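Local coordinates for protein argininosuccinate lyase (Chelativorans sp., PDB 6G3D) that probably catalyses the reversible cleavage of argininosuccinate into fumarate and L-arginine, the last step of arginine biosynthesis, at residues E64-L69 with Q492-D497. Sequence-based numbering, arbitrary orientation.
Sequences ESATIL and QIIQTD
Ala-66 and Ile-494 mark the crossing of two helical segments, 64-69 and 492-497, whose axes approach to 8.4 Å at 115° between their N-to-C directions. The spacing is consistent with the small Ala-66 at the crossing, whose methyl CB enters the surface of the other helix between Ile-493, Ile-494 and Asp-497, lying 3.6 Å from the backbone Ile-493 O and 3.5 Å from Asp-497 CB. Ile-493 packs against Ser-65 and Leu-69. Its chi1 of -65° leaves CG1 beside the backbone N and turns CG2 to helix 62-79, where CG2 and CD1 both come 3.6 Å from Ser-65 OG; CG2 also packs 4.0 Å from Leu-69 CD1, the side chains of Leu-69 and Ile-493 crossing at about a right angle. In this largely helical enzyme of the fumarase/aspartase superfamily, the contact joins helix 62-79 to the C-terminal end of the long helix 451-500, remote from the ligand-binding residues. Ile-494 turns its CG1 arm onto Leu-69, where CD1 of the isoleucine comes 3.7 Å from CB of the leucine. No hydrogen bond spans the two segments; buried Ser-65 OG is hydrogen-bonded to Thr-55 OG1. Val-51 of helix 35-56 also touches the side chains of Ser-65 and Leu-69.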
ATOM      1  N   GLU A  64      -1.404 -42.074 -30.118  1.00 28.33           N
ATOM      2  CA  GLU A  64      -1.313 -40.618 -30.071  1.00 28.70           C
ATOM      3  C   GLU A  64      -0.732 -40.155 -28.743  1.00 24.28           C
ATOM      4  O   GLU A  64       0.166 -39.305 -28.703  1.00 23.90           O
ATOM      5  CB  GLU A  64      -2.692 -39.991 -30.288  1.00 20.40           C
ATOM      6  CG  GLU A  64      -3.279 -40.171 -31.677  1.00 18.55           C
ATOM      7  CD  GLU A  64      -4.683 -39.601 -31.779  1.00 30.19           C
ATOM      8  OE1 GLU A  64      -5.500 -39.882 -30.879  1.00 34.39           O
ATOM      9  OE2 GLU A  64      -4.968 -38.869 -32.750  1.00 31.19           O
ATOM     10  N   SER A  65      -1.236 -40.714 -27.642  1.00 30.06           N
ATOM     11  CA  SER A  65      -0.766 -40.316 -26.320  1.00 24.84           C
ATOM     12  C   SER A  65       0.728 -40.560 -26.167  1.00 29.37           C
ATOM     13  O   SER A  65       1.457 -39.691 -25.675  1.00 28.14           O
ATOM     14  CB  SER A  65      -1.545 -41.072 -25.247  1.00 27.77           C
ATOM     15  OG  SER A  65      -1.247 -40.581 -23.953  1.00 33.84           O
ATOM     16  N   ALA A  66       1.207 -41.728 -26.597  1.00 25.79           N
ATOM     17  CA  ALA A  66       2.618 -42.054 -26.426  1.00 23.76           C
ATOM     18  C   ALA A  66       3.510 -41.194 -27.308  1.00 20.91           C
ATOM     19  O   ALA A  66       4.628 -40.852 -26.907  1.00 26.49           O
ATOM     20  CB  ALA A  66       2.854 -43.534 -26.713  1.00 33.08           C
ATOM     21  N   THR A  67       3.047 -40.847 -28.511  1.00 21.41           N
ATOM     22  CA  THR A  67       3.809 -39.938 -29.361  1.00 25.23           C
ATOM     23  C   THR A  67       3.957 -38.577 -28.693  1.00 26.82           C
ATOM     24  O   THR A  67       5.051 -38.001 -28.659  1.00 30.82           O
ATOM     25  CB  THR A  67       3.131 -39.796 -30.726  1.00 27.42           C
ATOM     26  OG1 THR A  67       2.903 -41.095 -31.291  1.00 27.04           O
ATOM     27  CG2 THR A  67       4.000 -38.978 -31.675  1.00 22.55           C
ATOM     28  N   ILE A  68       2.859 -38.058 -28.140  1.00 28.75           N
ATOM     29  CA  ILE A  68       2.895 -36.769 -27.454  1.00 23.77           C
ATOM     30  C   ILE A  68       3.828 -36.831 -26.251  1.00 22.27           C
ATOM     31  O   ILE A  68       4.689 -35.963 -26.064  1.00 24.14           O
ATOM     32  CB  ILE A  68       1.474 -36.347 -27.041  1.00 23.95           C
ATOM     33  CG1 ILE A  68       0.628 -36.011 -28.272  1.00 21.82           C
ATOM     34  CG2 ILE A  68       1.522 -35.172 -26.074  1.00 22.95           C
ATOM     35  CD1 ILE A  68      -0.862 -36.085 -28.021  1.00 18.27           C
ATOM     36  N   LEU A  69       3.676 -37.868 -25.423  1.00 18.36           N
ATOM     37  CA  LEU A  69       4.410 -37.931 -24.162  1.00 20.49           C
ATOM     38  C   LEU A  69       5.913 -38.033 -24.394  1.00 21.24           C
ATOM     39  O   LEU A  69       6.701 -37.350 -23.730  1.00 25.79           O
ATOM     40  CB  LEU A  69       3.905 -39.104 -23.324  1.00 21.48           C
ATOM     41  CG  LEU A  69       2.471 -38.944 -22.814  1.00 24.46           C
ATOM     42  CD1 LEU A  69       1.978 -40.216 -22.138  1.00 19.80           C
ATOM     43  CD2 LEU A  69       2.374 -37.754 -21.873  1.00 18.07           C
ATOM     44  N   GLN A 492       3.857 -46.363 -18.632  1.00 31.47           N
ATOM     45  CA  GLN A 492       2.951 -47.405 -19.106  1.00 27.04           C
ATOM     46  C   GLN A 492       2.479 -47.125 -20.526  1.00 33.60           C
ATOM     47  O   GLN A 492       2.432 -48.032 -21.362  1.00 28.85           O
ATOM     48  CB  GLN A 492       1.749 -47.530 -18.168  1.00 25.72           C
ATOM     49  CG  GLN A 492       2.058 -48.172 -16.821  1.00 29.07           C
ATOM     50  CD  GLN A 492       0.967 -47.924 -15.792  1.00 33.43           C
ATOM     51  OE1 GLN A 492      -0.020 -47.243 -16.069  1.00 33.48           O
ATOM     52  NE2 GLN A 492       1.137 -48.490 -14.602  1.00 40.68           N
ATOM     53  N   ILE A 493       2.140 -45.870 -20.823  1.00 35.39           N
ATOM     54  CA  ILE A 493       1.612 -45.535 -22.143  1.00 27.05           C
ATOM     55  C   ILE A 493       2.712 -45.594 -23.196  1.00 29.10           C
ATOM     56  O   ILE A 493       2.506 -46.127 -24.295  1.00 27.14           O
ATOM     57  CB  ILE A 493       0.929 -44.155 -22.107  1.00 22.57           C
ATOM     58  CG1 ILE A 493      -0.298 -44.196 -21.196  1.00 27.70           C
ATOM     59  CG2 ILE A 493       0.536 -43.711 -23.509  1.00 24.65           C
ATOM     60  CD1 ILE A 493      -1.106 -42.917 -21.203  1.00 24.03           C
ATOM     61  N   ILE A 494       3.895 -45.061 -22.881  1.00 26.89           N
ATOM     62  CA  ILE A 494       4.974 -45.034 -23.866  1.00 30.04           C
ATOM     63  C   ILE A 494       5.513 -46.439 -24.112  1.00 29.23           C
ATOM     64  O   ILE A 494       5.757 -46.830 -25.259  1.00 26.72           O
ATOM     65  CB  ILE A 494       6.085 -44.066 -23.422  1.00 26.69           C
ATOM     66  CG1 ILE A 494       5.563 -42.630 -23.386  1.00 33.65           C
ATOM     67  CG2 ILE A 494       7.281 -44.151 -24.361  1.00 16.56           C
ATOM     68  CD1 ILE A 494       6.497 -41.662 -22.696  1.00 23.19           C
ATOM     69  N   GLN A 495       5.703 -47.222 -23.048  1.00 29.94           N
ATOM     70  CA  GLN A 495       6.270 -48.557 -23.212  1.00 36.23           C
ATOM     71  C   GLN A 495       5.280 -49.504 -23.881  1.00 33.80           C
ATOM     72  O   GLN A 495       5.655 -50.277 -24.770  1.00 31.59           O
ATOM     73  CB  GLN A 495       6.727 -49.112 -21.862  1.00 27.85           C
ATOM     74  CG  GLN A 495       7.905 -48.360 -21.259  1.00 33.55           C
ATOM     75  CD  GLN A 495       9.080 -48.255 -22.217  1.00 46.22           C
ATOM     76  OE1 GLN A 495       9.398 -49.203 -22.935  1.00 37.56           O
ATOM     77  NE2 GLN A 495       9.719 -47.091 -22.244  1.00 32.99           N
ATOM     78  N   THR A 496       4.012 -49.463 -23.463  1.00 25.30           N
ATOM     79  CA  THR A 496       3.002 -50.316 -24.083  1.00 31.73           C
ATOM     80  C   THR A 496       2.900 -50.045 -25.578  1.00 33.04           C
ATOM     81  O   THR A 496       2.853 -50.980 -26.385  1.00 32.40           O
ATOM     82  CB  THR A 496       1.643 -50.111 -23.410  1.00 26.32           C
ATOM     83  OG1 THR A 496       1.697 -50.584 -22.058  1.00 26.01           O
ATOM     84  CG2 THR A 496       0.552 -50.853 -24.158  1.00 25.36           C
ATOM     85  N   ASP A 497       2.882 -48.767 -25.966  1.00 26.06           N
ATOM     86  CA  ASP A 497       2.807 -48.431 -27.383  1.00 23.80           C
ATOM     87  C   ASP A 497       4.061 -48.872 -28.125  1.00 28.81           C
ATOM     88  O   ASP A 497       3.987 -49.276 -29.291  1.00 28.40           O
ATOM     89  CB  ASP A 497       2.586 -46.928 -27.559  1.00 30.18           C
ATOM     90  CG  ASP A 497       2.784 -46.473 -28.995  1.00 22.95           C
ATOM     91  OD1 ASP A 497       1.821 -46.555 -29.787  1.00 31.83           O
ATOM     92  OD2 ASP A 497       3.901 -46.027 -29.335  1.00 24.70           O
TER